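Local coordinates for protein beta-lactamase (Sphaerobacter thermophilus, PDB 4EWF) that probably hydrolyses the amide bond of beta-lactam rings, as a class A beta-lactamase, turning a beta-lactam and water into a substituted beta-amino acid, at residues I9-V14 against E38-N43; A30-P35 against G235-A240; E209-G214 against T231-T236. One frame throughout, in Å; residues are numbered along the deposited sequence.

Contact 1: residues I9-V14 against E38-N43; sequences IDWSGV and ETFRHN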
loop_
_atom_site.group_PDB
_atom_site.type_symbol
_atom_site.label_atom_id
_atom_site.label_comp_id
_atom_site.label_asym_id
_atom_site.label_seq_id
_atom_site.Cartn_x
_atom_site.Cartn_y
_atom_site.Cartn_z
ATOM N N ILE A 9 13.519 -21.008 8.604
ATOM C CA ILE A 9 13.608 -19.566 8.847
ATOM C C ILE A 9 13.628 -19.182 10.326
ATOM O O ILE A 9 12.783 -19.613 11.098
ATOM C CB ILE A 9 12.454 -18.798 8.148
ATOM C CG1 ILE A 9 12.501 -19.033 6.636
ATOM C CG2 ILE A 9 12.544 -17.314 8.451
ATOM C CD1 ILE A 9 11.275 -18.529 5.908
ATOM N N ASP A 10 14.604 -18.363 10.703
ATOM C CA ASP A 10 14.682 -17.790 12.044
ATOM C C ASP A 10 14.033 -16.402 12.010
ATOM O O ASP A 10 14.600 -15.473 11.435
ATOM C CB ASP A 10 16.168 -17.686 12.452
ATOM C CG ASP A 10 16.378 -17.168 13.881
ATOM O OD1 ASP A 10 15.434 -16.634 14.484
ATOM O OD2 ASP A 10 17.516 -17.272 14.401
ATOM N N TRP A 11 12.853 -16.255 12.628
ATOM C CA TRP A 11 12.143 -14.977 12.658
ATOM C C TRP A 11 12.483 -14.099 13.866
ATOM O O TRP A 11 11.906 -13.029 14.022
ATOM C CB TRP A 11 10.618 -15.176 12.639
ATOM C CG TRP A 11 10.075 -15.792 11.388
ATOM C CD1 TRP A 11 9.633 -17.079 11.223
ATOM C CD2 TRP A 11 9.914 -15.147 10.119
ATOM N NE1 TRP A 11 9.202 -17.265 9.932
ATOM C CE2 TRP A 11 9.356 -16.090 9.235
ATOM C CE3 TRP A 11 10.176 -13.850 9.648
ATOM C CZ2 TRP A 11 9.059 -15.789 7.900
ATOM C CZ3 TRP A 11 9.883 -13.549 8.319
ATOM C CH2 TRP A 11 9.328 -14.520 7.463
ATOM N N SER A 12 13.395 -14.547 14.721
ATOM C CA SER A 12 13.697 -13.806 15.948
ATOM C C SER A 12 14.123 -12.355 15.703
ATOM O O SER A 12 13.826 -11.481 16.512
ATOM C CB SER A 12 14.753 -14.538 16.795
ATOM O OG SER A 12 16.011 -14.533 16.151
ATOM N N GLY A 13 14.817 -12.094 14.595
ATOM C CA GLY A 13 15.236 -10.737 14.276
ATOM C C GLY A 13 14.053 -9.863 13.895
ATOM O O GLY A 13 13.968 -8.701 14.284
ATOM N N VAL A 14 13.121 -10.427 13.135
ATOM C CA VAL A 14 11.897 -9.719 12.806
ATOM C C VAL A 14 11.082 -9.428 14.084
ATOM O O VAL A 14 10.602 -8.310 14.291
ATOM C CB VAL A 14 11.048 -10.527 11.801
ATOM C CG1 VAL A 14 9.732 -9.793 11.496
ATOM C CG2 VAL A 14 11.849 -10.792 10.535
ATOM N N GLU A 38 5.947 -19.394 3.576
ATOM C CA GLU A 38 5.976 -19.303 5.033
ATOM C C GLU A 38 5.710 -17.869 5.502
ATOM O O GLU A 38 6.266 -16.911 4.968
ATOM C CB GLU A 38 7.286 -19.822 5.635
ATOM C CG GLU A 38 7.216 -19.765 7.160
ATOM C CD GLU A 38 8.432 -20.330 7.861
ATOM O OE1 GLU A 38 8.662 -19.927 9.020
ATOM O OE2 GLU A 38 9.140 -21.178 7.269
ATOM N N THR A 39 4.869 -17.725 6.516
ATOM C CA THR A 39 4.339 -16.405 6.843
ATOM C C THR A 39 4.582 -15.990 8.290
ATOM O O THR A 39 4.239 -16.712 9.234
ATOM C CB THR A 39 2.831 -16.336 6.498
ATOM O OG1 THR A 39 2.677 -16.569 5.090
ATOM C CG2 THR A 39 2.250 -14.964 6.853
ATOM N N PHE A 40 5.203 -14.834 8.464
ATOM C CA PHE A 40 5.320 -14.238 9.789
ATOM C C PHE A 40 4.107 -13.325 10.022
ATOM O O PHE A 40 3.756 -12.508 9.159
ATOM C CB PHE A 40 6.596 -13.410 9.878
ATOM C CG PHE A 40 6.708 -12.599 11.142
ATOM C CD1 PHE A 40 7.359 -13.116 12.258
ATOM C CD2 PHE A 40 6.173 -11.319 11.208
ATOM C CE1 PHE A 40 7.460 -12.366 13.427
ATOM C CE2 PHE A 40 6.275 -10.557 12.361
ATOM C CZ PHE A 40 6.913 -11.077 13.472
ATOM N N ARG A 41 3.485 -13.460 11.190
ATOM C CA ARG A 41 2.329 -12.655 11.562
ATOM C C ARG A 41 2.510 -12.108 12.976
ATOM O O ARG A 41 2.843 -12.848 13.913
ATOM C CB ARG A 41 1.032 -13.486 11.512
ATOM C CG ARG A 41 0.608 -13.935 10.124
ATOM C CD ARG A 41 -0.822 -14.524 10.108
ATOM N NE ARG A 41 -0.987 -15.446 8.983
ATOM C CZ ARG A 41 -1.444 -15.091 7.786
ATOM N NH1 ARG A 41 -1.803 -13.839 7.555
ATOM N NH2 ARG A 41 -1.552 -15.990 6.820
ATOM N N HIS A 42 2.291 -10.810 13.118
ATOM C CA HIS A 42 2.203 -10.167 14.417
ATOM C C HIS A 42 1.018 -9.214 14.344
ATOM O O HIS A 42 1.025 -8.269 13.534
ATOM C CB HIS A 42 3.487 -9.387 14.714
ATOM C CG HIS A 42 3.429 -8.596 15.981
ATOM N ND1 HIS A 42 3.750 -9.136 17.209
ATOM C CD2 HIS A 42 3.081 -7.307 16.210
ATOM C CE1 HIS A 42 3.606 -8.209 18.140
ATOM N NE2 HIS A 42 3.195 -7.094 17.562
ATOM N N ASN A 43 -0.003 -9.466 15.161
ATOM C CA ASN A 43 -1.249 -8.677 15.098
ATOM C C ASN A 43 -1.782 -8.682 13.672
ATOM O O ASN A 43 -2.250 -7.658 13.153
ATOM C CB ASN A 43 -1.004 -7.233 15.544
ATOM C CG ASN A 43 -0.838 -7.100 17.038
ATOM O OD1 ASN A 43 -1.406 -7.872 17.797
ATOM N ND2 ASN A 43 -0.064 -6.104 17.471
HETATM O O HOH W 1 11.372 -22.426 7.633
HETATM O O HOH W 2 10.379 -20.759 10.829
#

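Contact 2: residues A30-P35 against G235-A240; sequences ATIVAP and GTLVVA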
loop_
_atom_site.group_PDB
_atom_site.type_symbol
_atom_site.label_atom_id
_atom_site.label_comp_id
_atom_site.label_asym_id
_atom_site.label_seq_id
_atom_site.Cartn_x
_atom_site.Cartn_y
_atom_site.Cartn_z
ATOM N N ALA A 30 1.941 -6.699 11.368
ATOM C CA ALA A 30 2.813 -7.113 10.271
ATOM C C ALA A 30 2.457 -8.506 9.806
ATOM O O ALA A 30 2.308 -9.431 10.612
ATOM C CB ALA A 30 4.273 -7.076 10.706
ATOM N N THR A 31 2.334 -8.650 8.495
ATOM C CA THR A 31 2.192 -9.945 7.863
ATOM C C THR A 31 3.205 -9.973 6.730
ATOM O O THR A 31 3.171 -9.139 5.838
ATOM C CB THR A 31 0.750 -10.156 7.328
ATOM O OG1 THR A 31 -0.160 -10.176 8.432
ATOM C CG2 THR A 31 0.636 -11.476 6.576
ATOM N N ILE A 32 4.123 -10.927 6.781
ATOM C CA ILE A 32 5.235 -10.955 5.857
ATOM C C ILE A 32 5.311 -12.347 5.289
ATOM O O ILE A 32 5.396 -13.319 6.034
ATOM C CB ILE A 32 6.552 -10.596 6.573
ATOM C CG1 ILE A 32 6.500 -9.143 7.069
ATOM C CG2 ILE A 32 7.765 -10.859 5.649
ATOM C CD1 ILE A 32 7.549 -8.797 8.118
ATOM N N VAL A 33 5.247 -12.457 3.972
ATOM C CA VAL A 33 5.231 -13.774 3.366
ATOM C C VAL A 33 6.535 -14.063 2.651
ATOM O O VAL A 33 6.904 -13.354 1.722
ATOM C CB VAL A 33 4.066 -13.925 2.369
ATOM C CG1 VAL A 33 3.979 -15.369 1.888
ATOM C CG2 VAL A 33 2.749 -13.479 3.023
ATOM N N ALA A 34 7.227 -15.117 3.084
ATOM C CA ALA A 34 8.493 -15.502 2.474
ATOM C C ALA A 34 8.249 -16.122 1.109
ATOM O O ALA A 34 7.152 -16.606 0.829
ATOM C CB ALA A 34 9.239 -16.501 3.378
ATOM N N PRO A 35 9.280 -16.123 0.258
ATOM C CA PRO A 35 9.241 -16.781 -1.046
ATOM C C PRO A 35 8.589 -18.158 -0.975
ATOM O O PRO A 35 7.724 -18.475 -1.793
ATOM C CB PRO A 35 10.717 -16.912 -1.395
ATOM C CG PRO A 35 11.324 -15.704 -0.791
ATOM C CD PRO A 35 10.574 -15.464 0.493
ATOM N N GLY A 235 13.690 -14.783 -5.335
ATOM C CA GLY A 235 12.275 -14.858 -4.986
ATOM C C GLY A 235 11.687 -13.537 -4.506
ATOM O O GLY A 235 12.373 -12.509 -4.495
ATOM N N THR A 236 10.418 -13.563 -4.102
ATOM C CA THR A 236 9.712 -12.335 -3.727
ATOM C C THR A 236 9.213 -12.352 -2.286
ATOM O O THR A 236 8.619 -13.329 -1.837
ATOM C CB THR A 236 8.510 -12.069 -4.663
ATOM O OG1 THR A 236 8.989 -11.849 -5.991
ATOM C CG2 THR A 236 7.732 -10.833 -4.207
ATOM N N LEU A 237 9.457 -11.255 -1.577
ATOM C CA LEU A 237 8.976 -11.073 -0.226
ATOM C C LEU A 237 7.717 -10.194 -0.228
ATOM O O LEU A 237 7.724 -9.097 -0.790
ATOM C CB LEU A 237 10.062 -10.383 0.605
ATOM C CG LEU A 237 9.741 -10.234 2.088
ATOM C CD1 LEU A 237 9.906 -11.594 2.754
ATOM C CD2 LEU A 237 10.654 -9.211 2.733
ATOM N N VAL A 238 6.638 -10.655 0.398
ATOM C CA VAL A 238 5.462 -9.785 0.550
ATOM C C VAL A 238 5.468 -9.151 1.934
ATOM O O VAL A 238 5.640 -9.841 2.929
ATOM C CB VAL A 238 4.142 -10.555 0.338
ATOM C CG1 VAL A 238 2.947 -9.669 0.635
ATOM C CG2 VAL A 238 4.071 -11.111 -1.090
ATOM N N VAL A 239 5.272 -7.836 1.990
ATOM C CA VAL A 239 5.360 -7.102 3.245
ATOM C C VAL A 239 4.170 -6.161 3.466
ATOM O O VAL A 239 3.951 -5.232 2.701
ATOM C CB VAL A 239 6.663 -6.273 3.301
ATOM C CG1 VAL A 239 6.712 -5.426 4.591
ATOM C CG2 VAL A 239 7.870 -7.199 3.177
ATOM N N ALA A 240 3.404 -6.411 4.517
ATOM C CA ALA A 240 2.326 -5.500 4.894
ATOM C C ALA A 240 2.513 -5.102 6.361
ATOM O O ALA A 240 2.304 -5.906 7.269
ATOM C CB ALA A 240 0.957 -6.165 4.662
HETATM O O HOH W 3 6.193 -14.361 -1.153
#

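Contact 3: residues E209-G214 against T231-T236; sequences EGIRWG and TTPAGT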
loop_
_atom_site.group_PDB
_atom_site.type_symbol
_atom_site.label_atom_id
_atom_site.label_comp_id
_atom_site.label_asym_id
_atom_site.label_seq_id
_atom_site.Cartn_x
_atom_site.Cartn_y
_atom_site.Cartn_z
ATOM N N GLU A 209 21.022 -5.907 -10.266
ATOM C CA GLU A 209 20.278 -6.364 -11.431
ATOM C C GLU A 209 19.222 -7.381 -11.022
ATOM O O GLU A 209 19.465 -8.217 -10.152
ATOM C CB GLU A 209 21.233 -7.004 -12.441
ATOM C CG GLU A 209 22.412 -6.129 -12.815
ATOM C CD GLU A 209 22.028 -4.991 -13.743
ATOM O OE1 GLU A 209 22.602 -4.918 -14.852
ATOM O OE2 GLU A 209 21.162 -4.169 -13.366
ATOM N N GLY A 210 18.054 -7.313 -11.656
ATOM C CA GLY A 210 16.983 -8.257 -11.384
ATOM C C GLY A 210 16.320 -8.053 -10.028
ATOM O O GLY A 210 15.541 -8.898 -9.574
ATOM N N ILE A 211 16.649 -6.939 -9.375
ATOM C CA ILE A 211 16.004 -6.551 -8.118
ATOM C C ILE A 211 14.978 -5.439 -8.350
ATOM O O ILE A 211 15.276 -4.433 -9.009
ATOM C CB ILE A 211 17.040 -6.092 -7.075
ATOM C CG1 ILE A 211 17.892 -7.284 -6.642
ATOM C CG2 ILE A 211 16.356 -5.446 -5.868
ATOM C CD1 ILE A 211 19.290 -6.911 -6.236
ATOM N N ARG A 212 13.767 -5.638 -7.826
ATOM C CA ARG A 212 12.702 -4.633 -7.916
ATOM C C ARG A 212 11.926 -4.555 -6.599
ATOM O O ARG A 212 11.901 -5.517 -5.817
ATOM C CB ARG A 212 11.725 -4.949 -9.063
ATOM C CG ARG A 212 12.177 -6.065 -9.999
ATOM C CD ARG A 212 11.215 -6.260 -11.160
ATOM N NE ARG A 212 11.191 -5.094 -12.038
ATOM C CZ ARG A 212 12.072 -4.862 -13.011
ATOM N NH1 ARG A 212 11.963 -3.767 -13.756
ATOM N NH2 ARG A 212 13.064 -5.719 -13.240
ATOM N N TRP A 213 11.291 -3.415 -6.360
ATOM C CA TRP A 213 10.375 -3.287 -5.228
ATOM C C TRP A 213 9.294 -2.268 -5.568
ATOM O O TRP A 213 9.477 -1.403 -6.430
ATOM C CB TRP A 213 11.116 -2.897 -3.941
ATOM C CG TRP A 213 11.557 -1.459 -3.906
ATOM C CD1 TRP A 213 12.698 -0.927 -4.451
ATOM C CD2 TRP A 213 10.864 -0.374 -3.276
ATOM N NE1 TRP A 213 12.750 0.432 -4.202
ATOM C CE2 TRP A 213 11.632 0.795 -3.492
ATOM C CE3 TRP A 213 9.658 -0.275 -2.568
ATOM C CZ2 TRP A 213 11.229 2.049 -3.017
ATOM C CZ3 TRP A 213 9.258 0.968 -2.095
ATOM C CH2 TRP A 213 10.043 2.116 -2.320
ATOM N N GLY A 214 8.155 -2.397 -4.912
ATOM C CA GLY A 214 7.081 -1.434 -5.078
ATOM C C GLY A 214 6.268 -1.455 -3.812
ATOM O O GLY A 214 6.268 -2.454 -3.085
ATOM N N THR A 231 11.274 -8.044 -4.868
ATOM C CA THR A 231 11.603 -9.173 -5.725
ATOM C C THR A 231 13.095 -9.186 -6.037
ATOM O O THR A 231 13.654 -8.173 -6.456
ATOM C CB THR A 231 10.812 -9.115 -7.053
ATOM O OG1 THR A 231 9.428 -9.356 -6.796
ATOM C CG2 THR A 231 11.316 -10.166 -8.031
ATOM N N THR A 232 13.740 -10.324 -5.795
ATOM C CA THR A 232 15.108 -10.552 -6.263
ATOM C C THR A 232 15.112 -11.826 -7.109
ATOM O O THR A 232 14.106 -12.539 -7.163
ATOM C CB THR A 232 16.105 -10.718 -5.096
ATOM O OG1 THR A 232 16.078 -12.075 -4.628
ATOM C CG2 THR A 232 15.768 -9.785 -3.954
ATOM N N PRO A 233 16.241 -12.124 -7.779
ATOM C CA PRO A 233 16.294 -13.366 -8.564
ATOM C C PRO A 233 16.013 -14.617 -7.719
ATOM O O PRO A 233 15.602 -15.650 -8.250
ATOM C CB PRO A 233 17.730 -13.384 -9.107
ATOM C CG PRO A 233 18.489 -12.389 -8.274
ATOM C CD PRO A 233 17.494 -11.354 -7.865
ATOM N N ALA A 234 16.220 -14.508 -6.412
ATOM C CA ALA A 234 16.000 -15.616 -5.488
ATOM C C ALA A 234 14.532 -15.782 -5.053
ATOM O O ALA A 234 14.176 -16.804 -4.456
ATOM C CB ALA A 234 16.886 -15.451 -4.268
ATOM N N GLY A 235 13.690 -14.783 -5.335
ATOM C CA GLY A 235 12.275 -14.858 -4.986
ATOM C C GLY A 235 11.687 -13.537 -4.506
ATOM O O GLY A 235 12.373 -12.509 -4.495
ATOM N N THR A 236 10.418 -13.563 -4.102
ATOM C CA THR A 236 9.712 -12.335 -3.727
ATOM C C THR A 236 9.213 -12.352 -2.286
ATOM O O THR A 236 8.619 -13.329 -1.837
ATOM C CB THR A 236 8.510 -12.069 -4.663
ATOM O OG1 THR A 236 8.989 -11.849 -5.991
ATOM C CG2 THR A 236 7.732 -10.833 -4.207
#

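Contact 1: residues I9-V14 against E38-N43
Trp11 and Phe40 meet with well-defined first torsions: CG of Trp11 stands opposite its own carbonyl carbon (chi1 -65°), while CG of Phe40 is anti to the backbone N (chi1 172°), and the two side chains run antiparallel alongside one another. The strand backbone sets Phe40 CB over one face of the indole, and the Phe40 torsion turns the phenyl ring off the centre of that face and toward Val14. Phe40 CB lies 3.5 Å from the centroid of the Trp11 six-membered ring, almost on the normal, a CH-pi contact. The ring planes are inclined to each other, their centroids 5.4 Å apart. The opposite indole face carries Ile9 CG2, leaving the ring sandwiched between two aliphatic groups. From the helix, Val14 CG1 comes down over the centre of the Phe40 ring in a second CH-pi contact, 3.7 Å from the centroid.

At the indole edge, Trp11 NE1 donates to Glu38 OE1 at 2.9 Å with an N-H...O angle of 162°. Glu38 OE1 lies close to the indole plane, but the carboxylate is turned steeply to the ring, and the N-H meets OE1 from above the carboxylate plane. Two waters tie Glu38 to the backbone of Ile9: one bridges Glu38 OE2 and Ile9 N, the other Glu38 OE1 and Ile9 O. Asp10 OD1 accepts from Ser12 N at 2.9 Å, capping the start of helix 12-22.

Packing of Trp11 and Val14 on Phe40 joins that helix start to edge strand 39-42, with helix 249-266 and strand 27-33 as neighbours. Chemically, aliphatic groups on both faces and one N-H bond at the rim fix the indole's rotation; Glu38 accepts an N-H and a water proton on OE1 and another water proton on OE2, a pattern consistent with an ionised carboxylate.

Contact 2: residues A30-P35 against G235-A240
Leu237 reaches the strand opposite through one branch. Its CB makes no close approach across the strands; CG, anti to the backbone N (chi1 -175°), comes to 4.1 Å from Ile32 CG2; and CD1 closes the gap, 3.7 Å from Ile32 CG2 and 3.6 Å from the carbonyl oxygen Val33 O. The other methyl, CD2, stays farther off, 4.4 Å from Ile32 CG2. The two side chains cross obliquely, and Leu237 also packs on Leu264 and Leu269. Val239 adds a looser apolar neighbour to the same Ile32 methyl, so Ile32, Leu237 and Val239 share one face of the sheet, covered by helix 249-266.

On the other face Val33 and Val238 sit directly opposite, CB to CB 3.9 Å, beneath Gln172 and Leu175 of helix 164-175. Thr31 belongs to this face too, its hydroxyl bonded to Asp165.

The backbones run antiparallel, at 170° between the axes of strands 30-33 and 235-240. Thr31 with Ala240 and Val33 with Val238 form hydrogen-bonded pairs, each with two bonds; the shortest, Val33 N to Val238 O, measures 2.8 Å. Between them Ile32 and Val239 make a non-hydrogen-bonded pair, where Ile32 CA approaches Val238 O at 3.2 Å in a CA-H...O contact. Past Val33 the ladder ends, and a water lies within bonding distance of Val33 O and Thr236 O, though it has more acceptors around it than protons to give.

This pairing in the central sheet of the alpha-beta-alpha sandwich closes across some 200 residues of chain. Four N-H...O=C bonds satisfy the inward groups of Thr31, Val33, Val238 and Ala240, between two buried aliphatic clusters. At the exposed Pro35 end, the water's position is consistent with its occupying the place where the ladder would continue, since Pro35 has no N-H to give Thr236 O.

Contact 3: residues E209-G214 against T231-T236
Backbone hydrogen bonds come first: Arg212 and Thr231 form an antiparallel hydrogen-bonded pair, with Arg212 N to Thr231 O at 2.9 Å (N-H...O 167°) and Thr231 N to Arg212 O at 2.8 Å (173°). Both bonds are close to straight; the first donor lies in the carbonyl plane of its acceptor, the second is tilted from it. A weaker CA-H...O contact extends the pairing by one residue, with Ile211 CA 3.3 Å from Thr231 O, so this carbonyl oxygen is approached by an N-H and a C-H together.

Apolar contacts are looser. Ile211 and Thr232 run alongside each other in the same direction, with Ile211 CG1 4.2 Å from Thr232 CB and 4.3 Å from Pro233 CD. Separately, Pro233 CD rests against the polar Gly210 O at 3.6 Å, where the strand pairing has given way to loop.

Within 231-236, backbone and side-chain bonds shape the turn. The type I turn from Thr232 to Gly235 is bracketed by two backbone bonds between its end residues. Inside it, Thr232 OG1 sits between its backbone N and carbonyl carbon (chi1 83°) and accepts from Ala234 N at 3.0 Å, an ST turn. Thr231 OG1 and Thr236 OG1 lie 2.7 Å apart in a hydrogen bond that links the two arms.

In the fold, the bridge joins the start of edge strand 212-220 to the end of strand 223-232, and the turn passes the chain on to strand 235-244. Ile211 packs on Val205 and Pro206 of the preceding loop, Trp213 packs on Ile230, and Gly214 continues the backbone pairing with Phe229. A weak, long ion pair runs from Arg212 NE to Glu193, just past helix 182-192.

All three contacts belong to one five-stranded antiparallel sheet, ordered 39-42, 27-33, 235-244, 223-232, 212-220. Contact 1 reaches one edge strand, contact 2 joins two inner strands, and contact 3 reaches the other edge. Contacts 1 and 2, with centres about 10 Å apart, touch directly: His42 O is 2.8 Å from Ala30 N, and Phe40 N is 2.9 Å from Ile32 O, both probable hydrogen bonds. Contacts 2 and 3 share Gly235 and Thr236, their centres about 12 Å apart. Contacts 1 and 3 do not touch, their nearest atoms being about 8 Å apart. Strand 212-220, entered at contact 3, also carries Lys216, probably part of the family's KTG-type active-site motif.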